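Local coordinates for protein type 6 secretion amidase effector 2 (Salmonella typhi, PDB 6WIN) that probably acts as a peptidoglycan-cleaving amidase toxin, an antibacterial effector of the type 6 secretion system, at residues 10-15 / 86-91; 111-114 / 118-121. One frame throughout, in Å; residues are numbered along the deposited sequence.

Contact 1. Residues 10-15 / 86-91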
loop_
_atom_site.group_PDB
_atom_site.type_symbol
_atom_site.label_atom_id
_atom_site.label_comp_id
_atom_site.label_asym_id
_atom_site.label_seq_id
_atom_site.Cartn_x
_atom_site.Cartn_y
_atom_site.Cartn_z
ATOM N N ALA A 10 4.066 3.563 -15.088
ATOM C CA ALA A 10 4.800 2.863 -16.129
ATOM C C ALA A 10 5.178 1.437 -15.739
ATOM O O ALA A 10 5.603 0.670 -16.610
ATOM C CB ALA A 10 6.059 3.658 -16.490
ATOM N N LEU A 11 5.021 1.054 -14.464
ATOM C CA LEU A 11 5.481 -0.262 -14.012
ATOM C C LEU A 11 4.649 -1.428 -14.553
ATOM O O LEU A 11 5.063 -2.585 -14.392
ATOM C CB LEU A 11 5.470 -0.336 -12.485
ATOM C CG LEU A 11 6.401 0.603 -11.719
ATOM C CD1 LEU A 11 5.962 0.705 -10.261
ATOM C CD2 LEU A 11 7.848 0.131 -11.818
ATOM N N GLN A 12 3.479 -1.171 -15.132
ATOM C CA GLN A 12 2.656 -2.273 -15.612
ATOM C C GLN A 12 3.477 -3.168 -16.534
ATOM O O GLN A 12 4.191 -2.684 -17.413
ATOM C CB GLN A 12 1.426 -1.747 -16.345
ATOM C CG GLN A 12 0.650 -2.841 -17.080
ATOM C CD GLN A 12 -0.288 -3.608 -16.156
ATOM O OE1 GLN A 12 -0.469 -3.238 -14.995
ATOM N NE2 GLN A 12 -0.892 -4.673 -16.668
ATOM N N ASP A 13 3.420 -4.473 -16.278
ATOM C CA ASP A 13 4.028 -5.517 -17.079
ATOM C C ASP A 13 5.532 -5.617 -16.876
ATOM O O ASP A 13 6.161 -6.416 -17.565
ATOM C CB ASP A 13 3.746 -5.333 -18.572
ATOM C CG ASP A 13 2.384 -5.836 -18.958
ATOM O OD1 ASP A 13 1.756 -6.502 -18.107
ATOM O OD2 ASP A 13 1.947 -5.573 -20.100
ATOM N N THR A 14 6.126 -4.855 -15.955
ATOM C CA THR A 14 7.550 -5.039 -15.727
ATOM C C THR A 14 7.792 -6.329 -14.950
ATOM O O THR A 14 6.877 -6.924 -14.376
ATOM C CB THR A 14 8.175 -3.851 -14.977
ATOM O OG1 THR A 14 7.465 -3.595 -13.756
ATOM C CG2 THR A 14 8.166 -2.595 -15.837
ATOM N N GLU A 15 9.044 -6.773 -14.956
ATOM C CA GLU A 15 9.425 -7.941 -14.174
ATOM C C GLU A 15 9.416 -7.606 -12.689
ATOM O O GLU A 15 9.773 -6.501 -12.285
ATOM C CB GLU A 15 10.805 -8.437 -14.597
ATOM C CG GLU A 15 10.810 -9.124 -15.958
ATOM C CD GLU A 15 9.871 -10.307 -15.991
ATOM O OE1 GLU A 15 10.193 -11.340 -15.360
ATOM O OE2 GLU A 15 8.802 -10.197 -16.628
ATOM N N TRP A 86 -7.398 1.878 -7.404
ATOM C CA TRP A 86 -6.479 1.166 -8.281
ATOM C C TRP A 86 -5.055 1.363 -7.763
ATOM O O TRP A 86 -4.645 2.498 -7.518
ATOM C CB TRP A 86 -6.600 1.687 -9.712
ATOM C CG TRP A 86 -7.771 1.139 -10.463
ATOM C CD1 TRP A 86 -8.986 1.740 -10.649
ATOM C CD2 TRP A 86 -7.835 -0.116 -11.140
ATOM N NE1 TRP A 86 -9.799 0.933 -11.406
ATOM C CE2 TRP A 86 -9.119 -0.215 -11.717
ATOM C CE3 TRP A 86 -6.929 -1.166 -11.323
ATOM C CZ2 TRP A 86 -9.522 -1.326 -12.456
ATOM C CZ3 TRP A 86 -7.333 -2.273 -12.062
ATOM C CH2 TRP A 86 -8.617 -2.340 -12.618
ATOM N N VAL A 87 -4.320 0.260 -7.568
ATOM C CA VAL A 87 -2.933 0.314 -7.118
ATOM C C VAL A 87 -2.041 -0.430 -8.107
ATOM O O VAL A 87 -2.503 -1.219 -8.931
ATOM C CB VAL A 87 -2.741 -0.271 -5.698
ATOM C CG1 VAL A 87 -3.729 0.353 -4.704
ATOM C CG2 VAL A 87 -2.865 -1.795 -5.721
HETATM N N MSE A 88 -0.741 -0.165 -8.009
HETATM C CA MSE A 88 0.304 -0.923 -8.700
HETATM C C MSE A 88 1.133 -1.706 -7.673
HETATM O O MSE A 88 1.692 -1.107 -6.730
HETATM C CB MSE A 88 1.183 0.042 -9.511
HETATM C CG MSE A 88 2.257 -0.601 -10.388
HETATM SE SE MSE A 88 1.458 -1.427 -11.965
HETATM C CE MSE A 88 0.932 0.222 -13.042
ATOM N N ASP A 89 1.199 -3.033 -7.805
ATOM C CA ASP A 89 1.853 -3.823 -6.768
ATOM C C ASP A 89 2.451 -5.104 -7.338
ATOM O O ASP A 89 2.472 -5.335 -8.551
ATOM C CB ASP A 89 0.888 -4.117 -5.601
ATOM C CG ASP A 89 -0.378 -4.879 -6.019
ATOM O OD1 ASP A 89 -0.511 -5.290 -7.188
ATOM O OD2 ASP A 89 -1.251 -5.070 -5.138
ATOM N N GLN A 90 2.980 -5.922 -6.434
ATOM C CA GLN A 90 3.462 -7.255 -6.747
ATOM C C GLN A 90 3.359 -8.081 -5.473
ATOM O O GLN A 90 3.175 -7.542 -4.380
ATOM C CB GLN A 90 4.915 -7.236 -7.257
ATOM C CG GLN A 90 5.944 -7.235 -6.121
ATOM C CD GLN A 90 7.389 -7.222 -6.598
ATOM O OE1 GLN A 90 7.667 -7.130 -7.795
ATOM N NE2 GLN A 90 8.321 -7.310 -5.652
ATOM N N TRP A 91 3.478 -9.397 -5.619
ATOM C CA TRP A 91 3.737 -10.281 -4.486
ATOM C C TRP A 91 4.311 -11.588 -5.032
ATOM O O TRP A 91 4.530 -11.739 -6.239
ATOM C CB TRP A 91 2.495 -10.484 -3.600
ATOM C CG TRP A 91 1.253 -11.068 -4.247
ATOM C CD1 TRP A 91 0.912 -12.390 -4.316
ATOM C CD2 TRP A 91 0.179 -10.344 -4.870
ATOM N NE1 TRP A 91 -0.300 -12.536 -4.960
ATOM C CE2 TRP A 91 -0.769 -11.295 -5.309
ATOM C CE3 TRP A 91 -0.072 -8.985 -5.101
ATOM C CZ2 TRP A 91 -1.951 -10.932 -5.970
ATOM C CZ3 TRP A 91 -1.251 -8.627 -5.763
ATOM C CH2 TRP A 91 -2.173 -9.599 -6.186
#
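The selenomethionine side chain of M88 reaches from strand 84-89 to the L11-Q12 backbone, crossing the Q12 side chain at about a right angle. Its CG rests 3.8 Å from CB of L11, while CD1 of L11 closes on that same M88 CG at 3.9 Å. With CG anti to the backbone N (chi1 -175°) and the chain then bent twice (chi2 74°, chi3 72°), M88 brings its methyl against Q12: CE comes to 3.6 Å from the Q12 N. OE1 of Q12 passes 4.0 Å from the M88 SE but has its polar partner in the backbone N of K102. The loop is shaped by a type II turn from L11 to T14, in which L11 O receives both T14 N, at 3.0 Å, and T14 OG1, at 2.7 Å and on a lone pair. Backbone hydrogen bonds with V100 tie D13 and T14 to the chain entering strand 101-106. D89, which follows M88 on the strand, points away from the loop, hydrogen-bonds H73 and forms salt bridges with K97 and R103. The N-terminal loop thus packs over strand 84-89 of the antiparallel sheet, with helix 23-30 beside it (L11 on Y30), consistent with a papain-like amidase fold.

Contact 2. Residues 111-114 / 118-121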
loop_
_atom_site.group_PDB
_atom_site.type_symbol
_atom_site.label_atom_id
_atom_site.label_comp_id
_atom_site.label_asym_id
_atom_site.label_seq_id
_atom_site.Cartn_x
_atom_site.Cartn_y
_atom_site.Cartn_z
ATOM N N GLY A 111 -16.709 -2.410 5.796
ATOM C CA GLY A 111 -15.293 -2.731 5.849
ATOM C C GLY A 111 -14.439 -1.765 6.639
ATOM O O GLY A 111 -13.208 -1.845 6.565
ATOM N N SER A 112 -15.047 -0.860 7.400
ATOM C CA SER A 112 -14.295 0.152 8.124
ATOM C C SER A 112 -13.525 -0.479 9.278
ATOM O O SER A 112 -13.775 -1.625 9.678
ATOM C CB SER A 112 -15.229 1.247 8.642
ATOM O OG SER A 112 -15.825 1.954 7.559
ATOM N N VAL A 113 -12.568 0.291 9.804
ATOM C CA VAL A 113 -11.703 -0.193 10.872
ATOM C C VAL A 113 -12.540 -0.606 12.084
ATOM O O VAL A 113 -13.536 0.041 12.435
ATOM C CB VAL A 113 -10.662 0.889 11.224
ATOM C CG1 VAL A 113 -11.308 2.076 11.963
ATOM C CG2 VAL A 113 -9.551 0.308 12.057
ATOM N N ARG A 114 -12.147 -1.716 12.709
ATOM C CA ARG A 114 -12.787 -2.211 13.920
ATOM C C ARG A 114 -12.103 -1.632 15.162
ATOM O O ARG A 114 -11.047 -1.000 15.081
ATOM C CB ARG A 114 -12.757 -3.742 13.950
ATOM C CG ARG A 114 -13.163 -4.424 12.618
ATOM C CD ARG A 114 -13.040 -5.947 12.715
ATOM N NE ARG A 114 -11.762 -6.458 12.211
ATOM C CZ ARG A 114 -11.597 -7.654 11.650
ATOM N NH1 ARG A 114 -10.396 -8.039 11.232
ATOM N NH2 ARG A 114 -12.634 -8.476 11.522
ATOM N N THR A 118 -8.172 -3.455 13.439
ATOM C CA THR A 118 -8.028 -4.371 12.310
ATOM C C THR A 118 -9.117 -4.137 11.263
ATOM O O THR A 118 -10.113 -3.444 11.501
ATOM C CB THR A 118 -8.078 -5.826 12.786
ATOM O OG1 THR A 118 -9.328 -6.067 13.443
ATOM C CG2 THR A 118 -6.956 -6.120 13.754
ATOM N N TYR A 119 -8.919 -4.762 10.093
ATOM C CA TYR A 119 -9.815 -4.677 8.946
ATOM C C TYR A 119 -10.060 -6.076 8.395
ATOM O O TYR A 119 -9.120 -6.867 8.273
ATOM C CB TYR A 119 -9.225 -3.821 7.807
ATOM C CG TYR A 119 -8.924 -2.379 8.131
ATOM C CD1 TYR A 119 -9.818 -1.376 7.782
ATOM C CD2 TYR A 119 -7.734 -2.017 8.754
ATOM C CE1 TYR A 119 -9.549 -0.058 8.056
ATOM C CE2 TYR A 119 -7.457 -0.698 9.041
ATOM C CZ TYR A 119 -8.370 0.276 8.687
ATOM O OH TYR A 119 -8.110 1.592 8.956
ATOM N N ILE A 120 -11.318 -6.382 8.055
ATOM C CA ILE A 120 -11.597 -7.619 7.326
ATOM C C ILE A 120 -10.873 -7.589 5.980
ATOM O O ILE A 120 -10.737 -6.533 5.350
ATOM C CB ILE A 120 -13.108 -7.830 7.113
ATOM C CG1 ILE A 120 -13.719 -6.638 6.369
ATOM C CG2 ILE A 120 -13.818 -8.035 8.433
ATOM C CD1 ILE A 120 -14.880 -7.014 5.452
ATOM N N ARG A 121 -10.405 -8.763 5.547
ATOM C CA ARG A 121 -9.733 -8.976 4.254
ATOM C C ARG A 121 -8.777 -7.830 3.916
ATOM O O ARG A 121 -8.832 -7.223 2.843
ATOM C CB ARG A 121 -10.760 -9.194 3.139
ATOM C CG ARG A 121 -11.660 -10.398 3.389
ATOM C CD ARG A 121 -13.067 -10.191 2.839
ATOM N NE ARG A 121 -13.044 -9.964 1.399
ATOM C CZ ARG A 121 -14.107 -9.660 0.662
ATOM N NH1 ARG A 121 -13.965 -9.460 -0.646
ATOM N NH2 ARG A 121 -15.307 -9.557 1.224
HETATM O O HOH W 1 -13.245 -4.286 8.921
#
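T118 OG1 is held by the carboxylate of D116 and by two weak bonds from R114, NE at 2.8 Å and NH1 at 3.1 Å, both well short of linear. A bend late in the arginine chain (chi3 -95°) turns the guanidinium across residues 118-120, where the I120 N lies over one of its faces and NH2 of R114 touches CG2 of I120 at 3.3 Å. The straight bond here is the backbone one, from R114 N to T118 O at 2.9 Å and 170°. It closes the short turn around D116, within the long connection between strands 101-106 and 129-133. The two segments run antiparallel but form no regular ladder, and toward G111 and I120 a water takes over, donating to the S112 O at 2.8 Å and accepting from the I120 N at 3.0 Å. V113, itself exposed, lays CG2 over a face of the buried Y119 ring, a CH-pi contact 4.0 Å from the centroid and 28° off the normal. The ring edge meets the backbone instead, with G111 O in its plane, 3.6 Å from CD1 of Y119. N125 ND2 hydrogen-bonds both this carbonyl and the I120 O, and so bridges the two segments.

Overall arrangement
Contacts 1 and 2 lie on opposite sides of the chain's centre, about 12 and 15 Å from it, with their own centres 25 Å apart and their nearest atoms about 11 Å apart, and they do not touch. They follow one another in series: the first is closed by strand 84-89, and strand 101-106 intervenes before the second opens. Contact 1 joins segments whose nearest ends are 71 residues apart and is buried, whereas contact 2 is a local loop closure, partly buried. If H73 is part of the active site, as a papain-like amidase would suggest, contact 1 lies on the strand that carries its partner.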